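Local structure of beta-galacturonidase (6NCW) at residues Lys73-Ser76 and His77-Val81; Val81-Gly85 and Lys86-Ser90; Cys286-Pro289 and Phe290-Gln294; Tyr313-Asp316 and Glu317-Asp321. The protein is a glycoside hydrolase family 2 enzyme that acts as a beta-galacturonidase, probably releasing galacturonate, and perhaps glucuronate, from beta-linked conjugates. All coordinates share one frame; numbering follows the deposited sequence.

Contact 1. Residues Lys73-Ser76 and His77-Val81; sequences KGVS and HTASV
V75 meets A79 across the connection between two strands, and the pair illustrates how apolar side chains four residues apart can close its inside. The V75 branch lying anti to the backbone N (chi1 -180°) makes the closest apolar side-chain touch, CG1 standing 3.6 Å from A79 CB. CB of V75 backs it at 3.8 Å from the same A79 CB, and F98 of strand 98-105 packs against both residues. The peptide between S76 and H77 is cis, and nearby V75 O accepts a CA-H...O contact from H77 CA at 3.3 Å. This is the link from strand 68-72 to strand 78-83, which belong to two different antiparallel sheets. The side formed by S76 and H77 is polar but buried and well bonded. H77 CG occupies the position between its backbone N and carbonyl carbon (chi1 58°), and T78 OG1 lies in the ring plane at its edge, hydrogen-bonded to H77 ND1 at 2.8 Å. The far nitrogen, H77 NE2, is hydrogen-bonded to S119 O, and the ring stacks on H127; S76 OG pairs with the hydroxyl of S139. The solvent side falls to T78, partly exposed, its CB directed away from residues 73-76.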
loop_
_atom_site.group_PDB
_atom_site.type_symbol
_atom_site.label_atom_id
_atom_site.label_comp_id
_atom_site.label_asym_id
_atom_site.label_seq_id
_atom_site.Cartn_x
_atom_site.Cartn_y
_atom_site.Cartn_z
ATOM N N LYS A 73 31.087 -16.781 14.966
ATOM C CA LYS A 73 31.164 -15.372 14.593
ATOM C C LYS A 73 30.028 -14.541 15.185
ATOM O O LYS A 73 30.185 -13.327 15.336
ATOM C CB LYS A 73 31.170 -15.223 13.071
ATOM C CG LYS A 73 32.440 -15.741 12.393
ATOM C CD LYS A 73 33.662 -14.911 12.758
ATOM C CE LYS A 73 34.877 -15.371 11.934
ATOM N NZ LYS A 73 36.117 -14.617 12.265
ATOM N N GLY A 74 28.897 -15.156 15.510
ATOM C CA GLY A 74 27.876 -14.480 16.278
ATOM C C GLY A 74 26.728 -15.395 16.644
ATOM O O GLY A 74 26.172 -16.072 15.781
ATOM N N VAL A 75 26.359 -15.426 17.921
ATOM C CA VAL A 75 25.170 -16.129 18.388
ATOM C C VAL A 75 24.306 -15.110 19.125
ATOM O O VAL A 75 24.770 -14.484 20.090
ATOM C CB VAL A 75 25.517 -17.318 19.303
ATOM C CG1 VAL A 75 24.243 -18.023 19.762
ATOM C CG2 VAL A 75 26.481 -18.315 18.613
ATOM N N SER A 76 23.045 -14.957 18.688
ATOM C CA SER A 76 22.143 -13.949 19.246
ATOM C C SER A 76 21.277 -14.542 20.355
ATOM O O SER A 76 20.536 -15.497 20.111
ATOM C CB SER A 76 21.237 -13.373 18.154
ATOM O OG SER A 76 21.968 -12.649 17.186
ATOM N N HIS A 77 21.349 -13.981 21.569
ATOM C CA HIS A 77 22.424 -13.089 22.004
ATOM C C HIS A 77 23.260 -13.741 23.133
ATOM O O HIS A 77 24.348 -13.287 23.449
ATOM C CB HIS A 77 21.879 -11.724 22.456
ATOM C CG HIS A 77 20.888 -11.778 23.577
ATOM N ND1 HIS A 77 21.172 -12.337 24.806
ATOM C CD2 HIS A 77 19.631 -11.289 23.672
ATOM C CE1 HIS A 77 20.125 -12.212 25.600
ATOM N NE2 HIS A 77 19.176 -11.571 24.938
ATOM N N THR A 78 22.750 -14.825 23.718
ATOM C CA THR A 78 23.451 -15.561 24.762
ATOM C C THR A 78 23.603 -17.017 24.333
ATOM O O THR A 78 22.617 -17.650 23.943
ATOM C CB THR A 78 22.684 -15.429 26.086
ATOM O OG1 THR A 78 22.645 -14.037 26.461
ATOM C CG2 THR A 78 23.338 -16.244 27.203
ATOM N N ALA A 79 24.830 -17.549 24.416
ATOM C CA ALA A 79 25.175 -18.857 23.856
ATOM C C ALA A 79 25.731 -19.799 24.914
ATOM O O ALA A 79 26.468 -19.373 25.803
ATOM C CB ALA A 79 26.231 -18.726 22.740
ATOM N N SER A 80 25.392 -21.083 24.793
ATOM C CA SER A 80 26.062 -22.176 25.493
ATOM C C SER A 80 26.399 -23.254 24.474
ATOM O O SER A 80 25.520 -23.712 23.734
ATOM C CB SER A 80 25.208 -22.784 26.607
ATOM O OG SER A 80 24.966 -21.850 27.631
ATOM N N VAL A 81 27.665 -23.659 24.443
ATOM C CA VAL A 81 28.172 -24.616 23.468
ATOM C C VAL A 81 28.425 -25.943 24.174
ATOM O O VAL A 81 29.125 -25.991 25.191
ATOM C CB VAL A 81 29.459 -24.112 22.801
ATOM C CG1 VAL A 81 29.888 -25.097 21.750
ATOM C CG2 VAL A 81 29.257 -22.712 22.205
#

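Contact 2. Residues Val81-Gly85 and Lys86-Ser90; sequences VLVDG and KPVGS
V88 packs across V81 and V83, and tracing it outward shows how a classic beta bulge redirects a side chain. Its CB is 4.1 Å from V81 O, the oxygen that its own backbone N also engages. At the next step the branches part: with CG1 anti to the carbonyl carbon (chi1 -71°), CG2 falls between the backbone N and the carbonyl carbon and meets residues 81-83. CG2 comes within 3.3 Å of V81 O. It also reaches the two flanking valines, touching V81 CG1 and, at 3.8 Å, V83 CG2. The V83 and V88 side chains cross at about a right angle.

The bulge itself consists of V88 and G89 facing the single residue V81. V81 O receives a nearly straight bond from V88 N, 2.9 Å long with an N-H...O angle of 175°, plus a weak one from G89 N. In return, V81 N donates to G89 O. Beyond this irregularity V83 and K86 form a hydrogen-bonded pair, and a type I' turn through D84 and G85 closes the hairpin. On the other face, L82 CG rests 4.1 Å from P87 CA.

D84 is held outside the hairpin, by H110 and by the backbone N of Q111. Strand 86-92 is the outermost of its sheet within the chain, and strand 78-83 lies between it and strand 109-117; the valine face is covered by F98, V100 and L102 of strand 98-105 and by L70 and F72 of strand 68-72.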
loop_
_atom_site.group_PDB
_atom_site.type_symbol
_atom_site.label_atom_id
_atom_site.label_comp_id
_atom_site.label_asym_id
_atom_site.label_seq_id
_atom_site.Cartn_x
_atom_site.Cartn_y
_atom_site.Cartn_z
ATOM N N VAL A 81 27.665 -23.659 24.443
ATOM C CA VAL A 81 28.172 -24.616 23.468
ATOM C C VAL A 81 28.425 -25.943 24.174
ATOM O O VAL A 81 29.125 -25.991 25.191
ATOM C CB VAL A 81 29.459 -24.112 22.801
ATOM C CG1 VAL A 81 29.888 -25.097 21.750
ATOM C CG2 VAL A 81 29.257 -22.712 22.205
ATOM N N LEU A 82 27.852 -27.012 23.639
ATOM C CA LEU A 82 28.036 -28.357 24.165
ATOM C C LEU A 82 28.597 -29.229 23.055
ATOM O O LEU A 82 28.062 -29.233 21.938
ATOM C CB LEU A 82 26.725 -28.956 24.676
ATOM C CG LEU A 82 26.017 -28.314 25.875
ATOM C CD1 LEU A 82 25.189 -27.117 25.441
ATOM C CD2 LEU A 82 25.128 -29.348 26.563
ATOM N N VAL A 83 29.673 -29.952 23.362
ATOM C CA VAL A 83 30.283 -30.922 22.455
ATOM C C VAL A 83 30.187 -32.294 23.121
ATOM O O VAL A 83 30.600 -32.455 24.277
ATOM C CB VAL A 83 31.741 -30.565 22.134
ATOM C CG1 VAL A 83 32.427 -31.717 21.402
ATOM C CG2 VAL A 83 31.806 -29.267 21.300
ATOM N N ASP A 84 29.597 -33.261 22.415
ATOM C CA ASP A 84 29.369 -34.604 22.952
ATOM C C ASP A 84 28.659 -34.551 24.302
ATOM O O ASP A 84 28.929 -35.343 25.203
ATOM C CB ASP A 84 30.680 -35.386 23.060
ATOM C CG ASP A 84 31.360 -35.562 21.713
ATOM O OD1 ASP A 84 32.600 -35.445 21.638
ATOM O OD2 ASP A 84 30.633 -35.790 20.719
ATOM N N GLY A 85 27.737 -33.603 24.441
ATOM C CA GLY A 85 26.930 -33.475 25.633
ATOM C C GLY A 85 27.573 -32.721 26.768
ATOM O O GLY A 85 26.904 -32.470 27.774
ATOM N N LYS A 86 28.846 -32.350 26.651
ATOM C CA LYS A 86 29.534 -31.658 27.732
ATOM C C LYS A 86 29.550 -30.159 27.465
ATOM O O LYS A 86 29.956 -29.744 26.366
ATOM C CB LYS A 86 30.968 -32.168 27.867
ATOM C CG LYS A 86 31.841 -31.310 28.804
ATOM C CD LYS A 86 33.343 -31.357 28.470
ATOM C CE LYS A 86 34.159 -30.536 29.491
ATOM N NZ LYS A 86 35.147 -29.551 28.901
ATOM N N PRO A 87 29.138 -29.321 28.420
ATOM C CA PRO A 87 29.297 -27.868 28.249
ATOM C C PRO A 87 30.765 -27.487 28.158
ATOM O O PRO A 87 31.563 -27.837 29.026
ATOM C CB PRO A 87 28.645 -27.289 29.507
ATOM C CG PRO A 87 27.705 -28.342 29.963
ATOM C CD PRO A 87 28.381 -29.648 29.639
ATOM N N VAL A 88 31.119 -26.760 27.095
ATOM C CA VAL A 88 32.506 -26.405 26.821
ATOM C C VAL A 88 32.717 -24.913 26.615
ATOM O O VAL A 88 33.857 -24.482 26.433
ATOM C CB VAL A 88 33.056 -27.186 25.607
ATOM C CG1 VAL A 88 33.242 -28.651 25.965
ATOM C CG2 VAL A 88 32.123 -27.045 24.411
ATOM N N GLY A 89 31.668 -24.106 26.614
ATOM C CA GLY A 89 31.842 -22.688 26.363
ATOM C C GLY A 89 30.527 -21.949 26.488
ATOM O O GLY A 89 29.443 -22.539 26.419
ATOM N N SER A 90 30.645 -20.643 26.692
ATOM C CA SER A 90 29.470 -19.785 26.755
ATOM C C SER A 90 29.862 -18.377 26.337
ATOM O O SER A 90 31.048 -18.021 26.311
ATOM C CB SER A 90 28.846 -19.788 28.151
ATOM O OG SER A 90 29.605 -18.985 29.022
#

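Contact 3. Residues Cys286-Pro289 and Phe290-Gln294; sequences CALP and FSAMQ
The M293 side chain leaves the helix with CG anti to its carbonyl carbon (chi1 -69°) and runs fully extended from there, which carries its methyl back over the residues that precede the helix. CE ends 3.4 Å from L288 O, while CG lies along the way at 3.5 Å from P289 O. L288 approaches from the loop: its CG is likewise anti to the carbonyl carbon (chi1 -84°), and its CD2 touches A292 CB at 4.1 Å. That methyl of A292 is a shared meeting point, since the ring of P289 presents CD to it at 3.8 Å.

P289 occupies the N-cap of helix 290-302, a helix in the TIM-barrel domain of this family 2 enzyme. A proline has no side-chain acceptor with which to cap, and what it contributes here is its carbonyl. P289 O takes the first i to i+4 bond of the helix from M293 N, 3.0 Å long and close to linear at 166°, with the donor nearly in line with the C=O bond. A292 N adds a weak second bond to the same oxygen. P289 O thus holds two amides, one of them weakly, with A292 CB and M293 CG also packed against it.

F290 points its CB away from the loop, and its side chain packs on L318 and L322 of helix 317-326. A second subunit also packs here: P289 lies against S291 of that neighbouring chain, F290 against its A19, and S291 against its F284.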
loop_
_atom_site.group_PDB
_atom_site.type_symbol
_atom_site.label_atom_id
_atom_site.label_comp_id
_atom_site.label_asym_id
_atom_site.label_seq_id
_atom_site.Cartn_x
_atom_site.Cartn_y
_atom_site.Cartn_z
ATOM N N CYS A 286 19.011 -10.321 11.495
ATOM C CA CYS A 286 20.335 -9.717 11.450
ATOM C C CYS A 286 21.345 -10.634 10.792
ATOM O O CYS A 286 22.544 -10.354 10.837
ATOM C CB CYS A 286 20.810 -9.313 12.848
ATOM S SG CYS A 286 21.134 -10.690 14.049
ATOM N N ALA A 287 20.884 -11.721 10.180
ATOM C CA ALA A 287 21.770 -12.664 9.503
ATOM C C ALA A 287 21.714 -12.421 7.994
ATOM O O ALA A 287 21.211 -13.236 7.205
ATOM C CB ALA A 287 21.384 -14.097 9.860
ATOM N N LEU A 288 22.250 -11.269 7.590
ATOM C CA LEU A 288 22.176 -10.947 6.167
ATOM C C LEU A 288 23.271 -11.682 5.402
ATOM O O LEU A 288 24.440 -11.637 5.803
ATOM C CB LEU A 288 22.313 -9.456 5.930
ATOM C CG LEU A 288 21.053 -8.617 6.071
ATOM C CD1 LEU A 288 20.612 -8.538 7.523
ATOM C CD2 LEU A 288 21.383 -7.248 5.528
ATOM N N PRO A 289 22.942 -12.344 4.298
ATOM C CA PRO A 289 23.974 -12.970 3.474
ATOM C C PRO A 289 24.733 -11.935 2.660
ATOM O O PRO A 289 24.337 -10.775 2.522
ATOM C CB PRO A 289 23.178 -13.897 2.564
ATOM C CG PRO A 289 21.888 -13.161 2.392
ATOM C CD PRO A 289 21.598 -12.575 3.746
ATOM N N PHE A 290 25.870 -12.390 2.144
ATOM C CA PHE A 290 26.727 -11.585 1.285
ATOM C C PHE A 290 25.935 -10.784 0.255
ATOM O O PHE A 290 26.150 -9.580 0.091
ATOM C CB PHE A 290 27.728 -12.528 0.601
ATOM C CG PHE A 290 28.447 -11.928 -0.562
ATOM C CD1 PHE A 290 29.569 -11.121 -0.362
ATOM C CD2 PHE A 290 28.042 -12.220 -1.868
ATOM C CE1 PHE A 290 30.264 -10.582 -1.448
ATOM C CE2 PHE A 290 28.723 -11.697 -2.951
ATOM C CZ PHE A 290 29.836 -10.869 -2.741
ATOM N N SER A 291 25.008 -11.446 -0.441
ATOM C CA SER A 291 24.266 -10.792 -1.511
ATOM C C SER A 291 23.453 -9.616 -0.988
ATOM O O SER A 291 23.327 -8.588 -1.667
ATOM C CB SER A 291 23.358 -11.805 -2.206
ATOM O OG SER A 291 24.135 -12.775 -2.886
ATOM N N ALA A 292 22.869 -9.764 0.209
ATOM C CA ALA A 292 22.066 -8.700 0.792
ATOM C C ALA A 292 22.946 -7.549 1.269
ATOM O O ALA A 292 22.571 -6.371 1.134
ATOM C CB ALA A 292 21.225 -9.257 1.941
ATOM N N MET A 293 24.121 -7.877 1.813
ATOM C CA MET A 293 25.101 -6.863 2.195
ATOM C C MET A 293 25.503 -6.016 1.012
ATOM O O MET A 293 25.495 -4.785 1.084
ATOM C CB MET A 293 26.350 -7.524 2.775
ATOM C CG MET A 293 26.122 -8.161 4.107
ATOM S SD MET A 293 27.644 -8.936 4.706
ATOM C CE MET A 293 27.013 -9.511 6.285
ATOM N N GLN A 294 25.936 -6.669 -0.069
ATOM C CA GLN A 294 26.407 -5.935 -1.230
ATOM C C GLN A 294 25.275 -5.134 -1.860
ATOM O O GLN A 294 25.491 -4.015 -2.344
ATOM C CB GLN A 294 27.037 -6.902 -2.242
ATOM C CG GLN A 294 27.682 -6.226 -3.436
ATOM C CD GLN A 294 28.652 -5.123 -3.037
ATOM O OE1 GLN A 294 29.160 -5.102 -1.916
ATOM N NE2 GLN A 294 28.908 -4.198 -3.957
#

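Contact 4. Residues Tyr313-Asp316 and Glu317-Asp321; sequences YPND and ELFLD
D316 O is gripped by two amides of the helix it precedes, and D316 as a whole is a worked case of an aspartate N-cap. L320 N donates in the carbonyl plane at 3.2 Å, the regular i to i+4 bond and a nearly straight one; F319 N adds a weak one to the same oxygen. The carboxylate makes the capping bond proper. With CG anti to the backbone N, it folds back over the first turn, and OD2 accepts from L318 N at 2.9 Å and 161°, the donor lying 46° above the carboxylate plane. The same oxygen packs 3.4 Å from L318 CB. Such a negative group at a helix start would be expected to interact favourably with the helix dipole.

N315 reaches the helix by another route. Its side chain runs alongside that of F319, both pointing the same way, and ND2 stands 3.5 Å from CD2 of the ring, with amide and ring planes 64° apart. L320 CD1 lies 3.9 Å from N315 O.

H312, a galacturonate-binding residue although the sugar is absent from this chain, is close in sequence, its side chain about 9 Å from that of N315. Helix 317-326 sits between helix 290-302, whose M293 touches D316, L318 and F319, and helix 349-364, whose H364 meets E317 and L320; V330 and E332 of strand 329-333 pack against L320.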
loop_
_atom_site.group_PDB
_atom_site.type_symbol
_atom_site.label_atom_id
_atom_site.label_comp_id
_atom_site.label_asym_id
_atom_site.label_seq_id
_atom_site.Cartn_x
_atom_site.Cartn_y
_atom_site.Cartn_z
ATOM N N TYR A 313 26.282 -1.563 17.254
ATOM C CA TYR A 313 27.002 -2.754 17.683
ATOM C C TYR A 313 28.025 -3.094 16.612
ATOM O O TYR A 313 27.920 -2.612 15.483
ATOM C CB TYR A 313 26.041 -3.945 17.909
ATOM C CG TYR A 313 24.919 -3.943 16.924
ATOM C CD1 TYR A 313 25.157 -4.223 15.585
ATOM C CD2 TYR A 313 23.621 -3.613 17.311
ATOM C CE1 TYR A 313 24.153 -4.184 14.661
ATOM C CE2 TYR A 313 22.596 -3.584 16.390
ATOM C CZ TYR A 313 22.866 -3.871 15.057
ATOM O OH TYR A 313 21.859 -3.836 14.112
ATOM N N PRO A 314 29.005 -3.928 16.936
ATOM C CA PRO A 314 29.978 -4.330 15.918
ATOM C C PRO A 314 29.295 -5.139 14.831
ATOM O O PRO A 314 28.296 -5.824 15.073
ATOM C CB PRO A 314 31.002 -5.166 16.705
ATOM C CG PRO A 314 30.879 -4.645 18.134
ATOM C CD PRO A 314 29.385 -4.379 18.285
ATOM N N ASN A 315 29.832 -5.032 13.615
ATOM C CA ASN A 315 29.271 -5.683 12.437
ATOM C C ASN A 315 30.039 -6.942 12.053
ATOM O O ASN A 315 31.200 -7.131 12.422
ATOM C CB ASN A 315 29.254 -4.729 11.239
ATOM C CG ASN A 315 27.986 -3.879 11.185
ATOM O OD1 ASN A 315 27.346 -3.623 12.224
ATOM N ND2 ASN A 315 27.602 -3.458 9.975
ATOM N N ASP A 316 29.353 -7.798 11.294
ATOM C CA ASP A 316 29.932 -8.917 10.565
ATOM C C ASP A 316 31.216 -8.525 9.832
ATOM O O ASP A 316 31.239 -7.572 9.052
ATOM C CB ASP A 316 28.897 -9.428 9.556
ATOM C CG ASP A 316 29.207 -10.819 9.028
ATOM O OD1 ASP A 316 28.233 -11.519 8.662
ATOM O OD2 ASP A 316 30.408 -11.211 8.954
ATOM N N GLU A 317 32.272 -9.305 10.053
ATOM C CA GLU A 317 33.539 -9.046 9.370
ATOM C C GLU A 317 33.414 -9.192 7.862
ATOM O O GLU A 317 34.210 -8.615 7.113
ATOM C CB GLU A 317 34.606 -10.000 9.893
ATOM C CG GLU A 317 34.797 -9.863 11.389
ATOM C CD GLU A 317 35.603 -10.989 11.981
ATOM O OE1 GLU A 317 35.207 -12.156 11.815
ATOM O OE2 GLU A 317 36.631 -10.701 12.618
ATOM N N LEU A 318 32.459 -9.984 7.394
ATOM C CA LEU A 318 32.221 -10.046 5.958
ATOM C C LEU A 318 31.780 -8.679 5.420
ATOM O O LEU A 318 32.177 -8.275 4.321
ATOM C CB LEU A 318 31.177 -11.127 5.671
ATOM C CG LEU A 318 30.800 -11.435 4.219
ATOM C CD1 LEU A 318 31.970 -12.081 3.479
ATOM C CD2 LEU A 318 29.580 -12.347 4.194
ATOM N N PHE A 319 30.965 -7.951 6.185
ATOM C CA PHE A 319 30.531 -6.622 5.749
ATOM C C PHE A 319 31.704 -5.648 5.772
ATOM O O PHE A 319 31.908 -4.885 4.821
ATOM C CB PHE A 319 29.387 -6.113 6.644
ATOM C CG PHE A 319 28.764 -4.816 6.164
ATOM C CD1 PHE A 319 27.870 -4.811 5.093
ATOM C CD2 PHE A 319 29.068 -3.617 6.779
ATOM C CE1 PHE A 319 27.286 -3.619 4.642
ATOM C CE2 PHE A 319 28.503 -2.420 6.332
ATOM C CZ PHE A 319 27.608 -2.425 5.263
ATOM N N LEU A 320 32.490 -5.676 6.856
ATOM C CA LEU A 320 33.687 -4.841 6.946
ATOM C C LEU A 320 34.657 -5.142 5.810
ATOM O O LEU A 320 35.235 -4.219 5.232
ATOM C CB LEU A 320 34.363 -5.039 8.307
ATOM C CG LEU A 320 33.505 -4.684 9.534
ATOM C CD1 LEU A 320 34.184 -5.090 10.832
ATOM C CD2 LEU A 320 33.197 -3.189 9.560
ATOM N N ASP A 321 34.842 -6.425 5.469
ATOM C CA ASP A 321 35.646 -6.785 4.296
ATOM C C ASP A 321 35.149 -6.055 3.054
ATOM O O ASP A 321 35.941 -5.528 2.268
ATOM C CB ASP A 321 35.609 -8.297 4.015
ATOM C CG ASP A 321 36.453 -9.131 4.988
ATOM O OD1 ASP A 321 36.234 -10.369 5.010
ATOM O OD2 ASP A 321 37.303 -8.576 5.732
#

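Overall arrangement
Contacts 1, 3 and 4 are buried, whereas contact 2 reaches the surface at its turn. Contacts 1 and 2 share V81 and strand 78-83: one is the cis-peptide entry to that strand, the other the bulged hairpin at its exit. Contacts 3 and 4 are both helix starts in the TIM-barrel domain, their centres 11 Å apart; contact 3 relies on a proline carbonyl and apolar cover, contact 4 adds a carboxylate cap, and M293 of contact 3 packs against D316, L318 and F319 of contact 4. The sheet and barrel parts meet where K73 NZ forms a salt bridge with E317 OE1 (2.7 Å) and S76 touches C286. Contact 2 stays apart from contacts 3 and 4, its nearest atoms about 16 Å from contact 4.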